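Local coordinates for F5/8 type C domain protein (PDB 7JRM) that probably binds carbohydrate through its calcium-containing NPCBM-type module, consistent with a part in mucin recognition by the ZmpB O-glycopeptidase of Clostridium perfringens, at residues L234-A237 and I238-K242; S270-K273 and E274-N277; L283-E286 and M287-V291; D319-L322 and G323-Y326. All blocks are in the same frame, centred on the assembly; numbering follows the deposited sequence.

Interaction 1. Residues L234-A237 and I238-K242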
loop_
_atom_site.group_PDB
_atom_site.type_symbol
_atom_site.label_atom_id
_atom_site.label_comp_id
_atom_site.label_asym_id
_atom_site.label_seq_id
_atom_site.Cartn_x
_atom_site.Cartn_y
_atom_site.Cartn_z
ATOM N N LEU A 234 8.803 -4.699 -9.117
ATOM C CA LEU A 234 7.674 -3.818 -8.839
ATOM C C LEU A 234 8.069 -2.706 -7.877
ATOM O O LEU A 234 7.642 -1.557 -8.038
ATOM C CB LEU A 234 6.500 -4.623 -8.281
ATOM C CG LEU A 234 5.246 -3.804 -7.963
ATOM C CD1 LEU A 234 4.760 -3.081 -9.209
ATOM C CD2 LEU A 234 4.149 -4.682 -7.386
ATOM N N ASN A 235 8.885 -3.029 -6.868
ATOM C CA ASN A 235 9.383 -2.001 -5.959
ATOM C C ASN A 235 10.214 -0.966 -6.706
ATOM O O ASN A 235 10.145 0.232 -6.405
ATOM C CB ASN A 235 10.209 -2.639 -4.842
ATOM C CG ASN A 235 9.501 -2.613 -3.504
ATOM O OD1 ASN A 235 8.926 -1.597 -3.112
ATOM N ND2 ASN A 235 9.542 -3.733 -2.791
ATOM N N LYS A 236 11.003 -1.412 -7.685
ATOM C CA LYS A 236 11.828 -0.488 -8.457
ATOM C C LYS A 236 10.971 0.455 -9.292
ATOM O O LYS A 236 11.256 1.656 -9.370
ATOM C CB LYS A 236 12.790 -1.275 -9.347
ATOM C CG LYS A 236 13.840 -0.427 -10.044
ATOM C CD LYS A 236 14.777 -1.297 -10.867
ATOM C CE LYS A 236 15.550 -0.474 -11.882
ATOM N NZ LYS A 236 14.674 0.025 -12.977
ATOM N N ALA A 237 9.916 -0.069 -9.921
ATOM C CA ALA A 237 9.057 0.772 -10.749
ATOM C C ALA A 237 8.238 1.745 -9.911
ATOM O O ALA A 237 7.980 2.872 -10.349
ATOM C CB ALA A 237 8.137 -0.099 -11.603
ATOM N N ILE A 238 7.824 1.335 -8.710
ATOM C CA ILE A 238 7.027 2.214 -7.857
ATOM C C ILE A 238 7.871 3.380 -7.359
ATOM O O ILE A 238 7.440 4.539 -7.391
ATOM C CB ILE A 238 6.416 1.420 -6.689
ATOM C CG1 ILE A 238 5.258 0.549 -7.178
ATOM C CG2 ILE A 238 5.943 2.360 -5.589
ATOM C CD1 ILE A 238 4.726 -0.398 -6.128
ATOM N N GLU A 239 9.089 3.091 -6.889
ATOM C CA GLU A 239 9.949 4.146 -6.360
ATOM C C GLU A 239 10.287 5.174 -7.432
ATOM O O GLU A 239 10.327 6.380 -7.155
ATOM C CB GLU A 239 11.225 3.539 -5.777
ATOM C CG GLU A 239 11.007 2.721 -4.515
ATOM C CD GLU A 239 10.078 3.400 -3.528
ATOM O OE1 GLU A 239 10.337 4.568 -3.168
ATOM O OE2 GLU A 239 9.087 2.764 -3.111
ATOM N N GLU A 240 10.533 4.720 -8.661
ATOM C CA GLU A 240 10.804 5.655 -9.747
ATOM C C GLU A 240 9.547 6.409 -10.161
ATOM O O GLU A 240 9.635 7.560 -10.601
ATOM C CB GLU A 240 11.405 4.914 -10.940
ATOM C CG GLU A 240 12.803 4.370 -10.683
ATOM C CD GLU A 240 13.295 3.463 -11.794
ATOM O OE1 GLU A 240 14.324 2.784 -11.595
ATOM O OE2 GLU A 240 12.654 3.431 -12.866
ATOM N N ALA A 241 8.375 5.783 -10.025
ATOM C CA ALA A 241 7.130 6.474 -10.344
ATOM C C ALA A 241 6.795 7.523 -9.292
ATOM O O ALA A 241 6.323 8.616 -9.626
ATOM C CB ALA A 241 5.989 5.465 -10.482
ATOM N N LYS A 242 7.035 7.211 -8.018
ATOM C CA LYS A 242 6.774 8.163 -6.945
ATOM C C LYS A 242 7.698 9.373 -6.992
ATOM O O LYS A 242 7.421 10.368 -6.313
ATOM C CB LYS A 242 6.896 7.466 -5.588
ATOM C CG LYS A 242 5.709 6.573 -5.249
ATOM C CD LYS A 242 5.766 6.074 -3.813
ATOM C CE LYS A 242 7.148 5.552 -3.454
ATOM N NZ LYS A 242 7.152 4.883 -2.123
HETATM O O HOH W 1 7.759 0.534 -3.458
HETATM O O HOH W 2 10.630 0.437 -2.084
#
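Leu234 meets Ile238 one turn further along helix 232-242, the first of three helices packed together in this part of the chain. CG of Leu234 lies 3.9 Å from CD1 of Ile238, and the two side chains cross at a slant. Leu234 holds CG anti to its own nitrogen (chi1 -179°), which sets CG on the carbonyl side, where CD1 of Ile238 meets it. Both residues also pack on Leu268 of helix 251-270, so the pair belongs to the inner face of the bundle.

Asn235 faces the more exposed side. Its OD1 and OE2 of Glu239 are 4.4 Å apart. Both are acceptors, and two waters lie between them, each within hydrogen-bonding distance of both oxygens. Which oxygen each water serves at a given moment is not settled. Glu239 also forms a salt bridge with Lys242 further along the helix, so its carboxylate has both water and an amine beside it.

Lys236 makes the charged i to i+4 pair of this turn. Its chain runs extended and then bends at the last torsion, chi4 -70°, to bring NZ back to Glu240. The carboxylate of Glu240 is met on its syn side, with NZ 26° out of its plane. This salt bridge lies along the helix surface and ties one turn to the next.

Ala237 carries only a methyl group, and that methyl packs on Leu280 and Leu283 of helix 273-288. Its carbonyl O accepts the regular helical bond from Ala241 N at 3.0 Å, and the CB of Ala241 sits 3.3 Å from that same oxygen.

Interaction 2. Residues S270-K273 and E274-N277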
loop_
_atom_site.group_PDB
_atom_site.type_symbol
_atom_site.label_atom_id
_atom_site.label_comp_id
_atom_site.label_asym_id
_atom_site.label_seq_id
_atom_site.Cartn_x
_atom_site.Cartn_y
_atom_site.Cartn_z
ATOM N N SER A 270 0.137 -8.149 -1.122
ATOM C CA SER A 270 -0.492 -9.430 -1.423
ATOM C C SER A 270 0.511 -10.575 -1.395
ATOM O O SER A 270 0.128 -11.721 -1.129
ATOM C CB SER A 270 -1.185 -9.367 -2.785
ATOM O OG SER A 270 -0.237 -9.357 -3.838
ATOM N N LYS A 271 1.787 -10.287 -1.662
ATOM C CA LYS A 271 2.833 -11.311 -1.743
ATOM C C LYS A 271 2.457 -12.406 -2.737
ATOM O O LYS A 271 2.835 -13.570 -2.580
ATOM C CB LYS A 271 3.137 -11.905 -0.364
ATOM C CG LYS A 271 3.690 -10.895 0.631
ATOM C CD LYS A 271 3.635 -11.422 2.057
ATOM C CE LYS A 271 4.531 -12.637 2.236
ATOM N NZ LYS A 271 4.796 -12.920 3.674
ATOM N N ASP A 272 1.704 -12.034 -3.768
ATOM C CA ASP A 272 1.241 -12.953 -4.796
ATOM C C ASP A 272 1.972 -12.650 -6.095
ATOM O O ASP A 272 2.052 -11.489 -6.509
ATOM C CB ASP A 272 -0.272 -12.837 -4.991
ATOM C CG ASP A 272 -0.791 -13.743 -6.088
ATOM O OD1 ASP A 272 -0.709 -14.979 -5.929
ATOM O OD2 ASP A 272 -1.286 -13.220 -7.108
ATOM N N LYS A 273 2.495 -13.697 -6.737
ATOM C CA LYS A 273 3.352 -13.508 -7.903
ATOM C C LYS A 273 2.601 -12.837 -9.048
ATOM O O LYS A 273 3.076 -11.850 -9.621
ATOM C CB LYS A 273 3.925 -14.853 -8.351
ATOM C CG LYS A 273 4.743 -14.781 -9.627
ATOM C CD LYS A 273 4.537 -16.021 -10.479
ATOM C CE LYS A 273 5.841 -16.477 -11.109
ATOM N NZ LYS A 273 5.656 -17.685 -11.963
ATOM N N GLU A 274 1.425 -13.361 -9.399
ATOM C CA GLU A 274 0.712 -12.830 -10.556
ATOM C C GLU A 274 0.098 -11.466 -10.269
ATOM O O GLU A 274 -0.005 -10.633 -11.178
ATOM C CB GLU A 274 -0.365 -13.817 -11.012
ATOM C CG GLU A 274 0.175 -15.166 -11.484
ATOM C CD GLU A 274 1.159 -15.062 -12.643
ATOM O OE1 GLU A 274 1.183 -14.023 -13.338
ATOM O OE2 GLU A 274 1.917 -16.032 -12.855
ATOM N N THR A 275 -0.318 -11.219 -9.025
ATOM C CA THR A 275 -0.804 -9.890 -8.666
ATOM C C THR A 275 0.300 -8.851 -8.813
ATOM O O THR A 275 0.056 -7.734 -9.287
ATOM C CB THR A 275 -1.347 -9.893 -7.235
ATOM O OG1 THR A 275 -2.244 -10.998 -7.062
ATOM C CG2 THR A 275 -2.084 -8.597 -6.940
ATOM N N ILE A 276 1.525 -9.206 -8.422
ATOM C CA ILE A 276 2.648 -8.282 -8.539
ATOM C C ILE A 276 3.001 -8.056 -10.004
ATOM O O ILE A 276 3.216 -6.919 -10.440
ATOM C CB ILE A 276 3.854 -8.808 -7.741
ATOM C CG1 ILE A 276 3.624 -8.618 -6.240
ATOM C CG2 ILE A 276 5.140 -8.124 -8.187
ATOM C CD1 ILE A 276 4.462 -9.533 -5.372
ATOM N N ASN A 277 3.057 -9.137 -10.787
ATOM C CA ASN A 277 3.417 -9.018 -12.197
ATOM C C ASN A 277 2.379 -8.211 -12.968
ATOM O O ASN A 277 2.730 -7.409 -13.841
ATOM C CB ASN A 277 3.583 -10.406 -12.814
ATOM C CG ASN A 277 4.808 -11.134 -12.296
ATOM O OD1 ASN A 277 5.646 -10.553 -11.606
ATOM N ND2 ASN A 277 4.921 -12.414 -12.632
HETATM O O HOH W 3 0.423 -15.910 -8.035
#
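Asp272 turns CG anti to its backbone N (chi1 178°), and Thr275 sets OG1 beside its own N (chi1 -49°). These torsions bring the carboxylate and the hydroxyl together at the N-cap of helix 273-288. Asp272 is the N-cap residue. Its OD2 accepts from Thr275 N at 2.9 Å, with the donor 36° out of the carboxylate plane. Thr275 OG1 also lies on this OD2, but at 2.4 Å the distance is very short and doubtful in detail. The other oxygen, OD1, accepts from a water that in turn accepts from Glu274 N, so a second amide of the first turn is also served. The Thr275 N bond and this water hold the carboxylate by its two oxygens. The negative group at the helix start would probably be favoured by the helix dipole.

Lys271 has positive phi and turns the chain out of helix 251-270. Its NZ forms a salt bridge with Asp19. Ser270 OG bonds to Ala267 O and takes a weak bond from Asp272 N. The buried Ile276 packs on Ala267 and Tyr229, and its CD1 lies 3.3 Å from Asp272 O.

Interaction 3. Residues L283-E286 and M287-V291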
loop_
_atom_site.group_PDB
_atom_site.type_symbol
_atom_site.label_atom_id
_atom_site.label_comp_id
_atom_site.label_asym_id
_atom_site.label_seq_id
_atom_site.Cartn_x
_atom_site.Cartn_y
_atom_site.Cartn_z
ATOM N N LEU A 283 1.571 -0.590 -14.277
ATOM C CA LEU A 283 2.336 0.591 -13.888
ATOM C C LEU A 283 3.279 1.028 -15.001
ATOM O O LEU A 283 3.430 2.228 -15.261
ATOM C CB LEU A 283 3.113 0.311 -12.601
ATOM C CG LEU A 283 4.061 1.407 -12.109
ATOM C CD1 LEU A 283 3.332 2.735 -11.964
ATOM C CD2 LEU A 283 4.708 1.003 -10.794
ATOM N N ASN A 284 3.921 0.068 -15.670
ATOM C CA ASN A 284 4.780 0.405 -16.801
ATOM C C ASN A 284 3.980 1.010 -17.946
ATOM O O ASN A 284 4.478 1.891 -18.656
ATOM C CB ASN A 284 5.533 -0.834 -17.282
ATOM C CG ASN A 284 6.768 -1.124 -16.451
ATOM O OD1 ASN A 284 7.342 -0.226 -15.835
ATOM N ND2 ASN A 284 7.184 -2.384 -16.432
ATOM N N LYS A 285 2.740 0.555 -18.139
ATOM C CA LYS A 285 1.911 1.088 -19.216
ATOM C C LYS A 285 1.534 2.541 -18.951
ATOM O O LYS A 285 1.633 3.391 -19.843
ATOM C CB LYS A 285 0.661 0.224 -19.389
ATOM C CG LYS A 285 -0.371 0.805 -20.340
ATOM C CD LYS A 285 -1.712 0.103 -20.191
ATOM C CE LYS A 285 -2.777 0.753 -21.059
ATOM N NZ LYS A 285 -3.028 2.166 -20.666
ATOM N N GLU A 286 1.096 2.845 -17.726
ATOM C CA GLU A 286 0.763 4.222 -17.382
ATOM C C GLU A 286 2.000 5.103 -17.288
ATOM O O GLU A 286 1.893 6.323 -17.459
ATOM C CB GLU A 286 -0.013 4.270 -16.064
ATOM C CG GLU A 286 -1.271 3.411 -16.040
ATOM C CD GLU A 286 -2.289 3.808 -17.097
ATOM O OE1 GLU A 286 -3.133 2.959 -17.453
ATOM O OE2 GLU A 286 -2.253 4.964 -17.571
ATOM N N MET A 287 3.167 4.513 -17.019
ATOM C CA MET A 287 4.403 5.288 -16.999
ATOM C C MET A 287 4.728 5.835 -18.383
ATOM O O MET A 287 5.131 6.996 -18.521
ATOM C CB MET A 287 5.551 4.426 -16.478
ATOM C CG MET A 287 5.806 4.544 -14.984
ATOM S SD MET A 287 5.970 6.253 -14.443
ATOM C CE MET A 287 7.671 6.244 -13.891
ATOM N N ASN A 288 4.557 5.014 -19.420
ATOM C CA ASN A 288 4.812 5.441 -20.789
ATOM C C ASN A 288 3.622 6.152 -21.421
ATOM O O ASN A 288 3.753 6.667 -22.537
ATOM C CB ASN A 288 5.206 4.237 -21.648
ATOM C CG ASN A 288 6.399 3.487 -21.085
ATOM O OD1 ASN A 288 7.493 4.037 -20.968
ATOM N ND2 ASN A 288 6.191 2.224 -20.734
ATOM N N SER A 289 2.477 6.191 -20.745
ATOM C CA SER A 289 1.296 6.883 -21.241
ATOM C C SER A 289 1.146 8.283 -20.664
ATOM O O SER A 289 0.138 8.945 -20.933
ATOM C CB SER A 289 0.037 6.062 -20.938
ATOM O OG SER A 289 -0.170 5.066 -21.923
ATOM N N LEU A 290 2.115 8.746 -19.879
ATOM C CA LEU A 290 2.053 10.089 -19.322
ATOM C C LEU A 290 2.183 11.130 -20.427
ATOM O O LEU A 290 2.993 10.988 -21.347
ATOM C CB LEU A 290 3.159 10.287 -18.287
ATOM C CG LEU A 290 2.927 9.727 -16.882
ATOM C CD1 LEU A 290 4.181 9.889 -16.043
ATOM C CD2 LEU A 290 1.740 10.405 -16.213
ATOM N N VAL A 291 1.374 12.182 -20.331
ATOM C CA VAL A 291 1.415 13.300 -21.265
ATOM C C VAL A 291 1.607 14.575 -20.457
ATOM O O VAL A 291 0.838 14.851 -19.529
ATOM C CB VAL A 291 0.139 13.374 -22.127
ATOM C CG1 VAL A 291 -1.042 12.748 -21.394
ATOM C CG2 VAL A 291 -0.166 14.811 -22.535
#
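This is the C-terminal end of helix 273-288, where the last turn of the third bundle helix gives way to an extended chain. On its inner face Leu283 meets Met287, with CD1 of the leucine 4.3 Å from CG of the methionine. The contact is loose, and both side chains find further partners on the other helices. Leu283 packs on Ala237, Ile238 and Ala241 of helix 232-242. Met287 bends at chi2 and chi3, which carries its thioether end away from Leu283. It packs on Ala241 and also on Leu257 of helix 251-270.

The regular bonding pattern runs out over the next residues. Met287 N donates to Leu283 O at 2.9 Å, and Asn288 N donates to Asn284 O at 3.2 Å. Ser289 N then makes a weak bond to Glu286 O, three residues back, at 3.3 Å. Beyond Ser289, Leu290 takes an extended backbone, with psi 138°, and the chain leaves the helix. Its side chain packs on Leu244, Tyr249 and Ser253, so the exit is still held against the bundle. Val291 continues this course and is joined by backbone hydrogen bonds to Thr250.

On the outer side Lys285 and its neighbour Glu286 form a salt bridge, although its hydrogen bond is weak. OE1 of Glu286 also lies near the like-charged Glu282, whose repulsion the lysine would probably ease. At the point of exit, CG of Leu290 sits 3.6 Å from Glu286 O.

Interaction 4. Residues D319-L322 and G323-Y326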
loop_
_atom_site.group_PDB
_atom_site.type_symbol
_atom_site.label_atom_id
_atom_site.label_comp_id
_atom_site.label_asym_id
_atom_site.label_seq_id
_atom_site.Cartn_x
_atom_site.Cartn_y
_atom_site.Cartn_z
ATOM N N ASP A 319 -3.836 36.662 -24.664
ATOM C CA ASP A 319 -4.335 35.324 -24.382
ATOM C C ASP A 319 -4.082 34.929 -22.931
ATOM O O ASP A 319 -3.099 35.342 -22.308
ATOM C CB ASP A 319 -3.678 34.306 -25.314
ATOM C CG ASP A 319 -3.532 34.825 -26.730
ATOM O OD1 ASP A 319 -2.464 35.386 -27.050
ATOM O OD2 ASP A 319 -4.486 34.669 -27.522
ATOM N N ILE A 320 -4.990 34.118 -22.396
ATOM C CA ILE A 320 -4.846 33.519 -21.074
ATOM C C ILE A 320 -4.417 32.072 -21.266
ATOM O O ILE A 320 -5.083 31.305 -21.973
ATOM C CB ILE A 320 -6.152 33.611 -20.269
ATOM C CG1 ILE A 320 -6.485 35.071 -19.955
ATOM C CG2 ILE A 320 -6.045 32.801 -18.985
ATOM C CD1 ILE A 320 -5.450 35.766 -19.099
ATOM N N THR A 321 -3.305 31.697 -20.644
ATOM C CA THR A 321 -2.710 30.382 -20.816
ATOM C C THR A 321 -3.171 29.428 -19.716
ATOM O O THR A 321 -3.776 29.830 -18.719
ATOM C CB THR A 321 -1.181 30.487 -20.822
ATOM O OG1 THR A 321 -0.709 30.681 -19.483
ATOM C CG2 THR A 321 -0.732 31.659 -21.686
ATOM N N LEU A 322 -2.880 28.140 -19.918
ATOM C CA LEU A 322 -3.141 27.155 -18.872
ATOM C C LEU A 322 -2.301 27.443 -17.636
ATOM O O LEU A 322 -2.774 27.289 -16.505
ATOM C CB LEU A 322 -2.863 25.745 -19.393
ATOM C CG LEU A 322 -3.217 24.573 -18.476
ATOM C CD1 LEU A 322 -4.723 24.449 -18.329
ATOM C CD2 LEU A 322 -2.618 23.280 -19.007
ATOM N N GLY A 323 -1.048 27.860 -17.836
ATOM C CA GLY A 323 -0.240 28.303 -16.712
ATOM C C GLY A 323 -0.867 29.477 -15.985
ATOM O O GLY A 323 -0.804 29.565 -14.757
ATOM N N ASP A 324 -1.481 30.395 -16.737
ATOM C CA ASP A 324 -2.270 31.451 -16.112
ATOM C C ASP A 324 -3.442 30.865 -15.337
ATOM O O ASP A 324 -3.709 31.269 -14.200
ATOM C CB ASP A 324 -2.772 32.435 -17.169
ATOM C CG ASP A 324 -1.685 33.363 -17.668
ATOM O OD1 ASP A 324 -0.836 33.780 -16.853
ATOM O OD2 ASP A 324 -1.685 33.681 -18.876
ATOM N N MET A 325 -4.148 29.900 -15.935
ATOM C CA MET A 325 -5.308 29.307 -15.276
ATOM C C MET A 325 -4.907 28.553 -14.015
ATOM O O MET A 325 -5.615 28.601 -13.003
ATOM C CB MET A 325 -6.046 28.381 -16.244
ATOM C CG MET A 325 -6.649 29.091 -17.443
ATOM S SD MET A 325 -7.929 30.275 -16.984
ATOM C CE MET A 325 -9.068 29.223 -16.094
ATOM N N TYR A 326 -3.769 27.853 -14.053
ATOM C CA TYR A 326 -3.302 27.118 -12.883
ATOM C C TYR A 326 -2.948 28.037 -11.722
ATOM O O TYR A 326 -2.874 27.571 -10.580
ATOM C CB TYR A 326 -2.084 26.264 -13.245
ATOM C CG TYR A 326 -2.415 24.959 -13.937
ATOM C CD1 TYR A 326 -3.721 24.648 -14.294
ATOM C CD2 TYR A 326 -1.418 24.036 -14.231
ATOM C CE1 TYR A 326 -4.025 23.456 -14.925
ATOM C CE2 TYR A 326 -1.712 22.841 -14.863
ATOM C CZ TYR A 326 -3.018 22.556 -15.207
ATOM O OH TYR A 326 -3.320 21.370 -15.837
#
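A capping box opens the short helix 322-326, built by Thr321 at the N-cap and Asp324 three residues on. The two residues exchange side-chain to backbone bonds. Thr321 OG1 accepts from Asp324 N at 2.9 Å. In return Asp324 OD2 accepts from Thr321 N at 3.1 Å, and this bond is nearly straight at 173°. The donor meets OD2 on the anti side of the carboxylate. Thr321 places OG1 between its own N and carbonyl carbon (chi1 76°), which points the hydroxyl forward, over the first turn, at Asp324 N.

Both polar ends have partners beyond the box. Thr321 OG1 bonds to Leu295 O, and Asp324 OD2 forms a salt bridge with Lys316.

Apolar contacts flank the cap. Ile320 CG2 touches Met325 SD at 3.7 Å, the two side chains crossing at about a right angle. Ile320 packs further on Leu307, Ile310 and Gln311 of helix 304-314, and so joins the two helices.

Leu322 lies over one face of the Tyr326 ring in a CH-pi contact. Its CG is 4.0 Å from the ring centroid and offset toward the rim. CD1 reaches the ring at CE1, 3.6 Å away. Tyr326 also makes a cation-pi contact with Lys346.

The box gives a side-chain acceptor to Asp324 N in the first turn, where amides generally lack a helical carbonyl, and another to the N-H of the cap residue. OD2 thus serves both the cap and the ion pair, and Lys316 would probably offset part of its charge.

The four contacts follow one another along the chain without overlap. Interactions 1, 2 and 3 share one three-helix bundle. Interaction 1 lies on helix 232-242, and interactions 2 and 3 mark the start and end of helix 273-288, with centres 20 Å apart. Interaction 1 touches both: Leu234 CD2 lies 3.7 Å from Ile276 CG2, and Ala241 CA lies 3.6 Å from Met287 CE. Interaction 4 starts helix 322-326 in the next part of the chain, its nearest atoms about 9 Å from interaction 3. The bundle thus sits between the calcium-containing module and the C-terminal part of this elongated chain, and joins them.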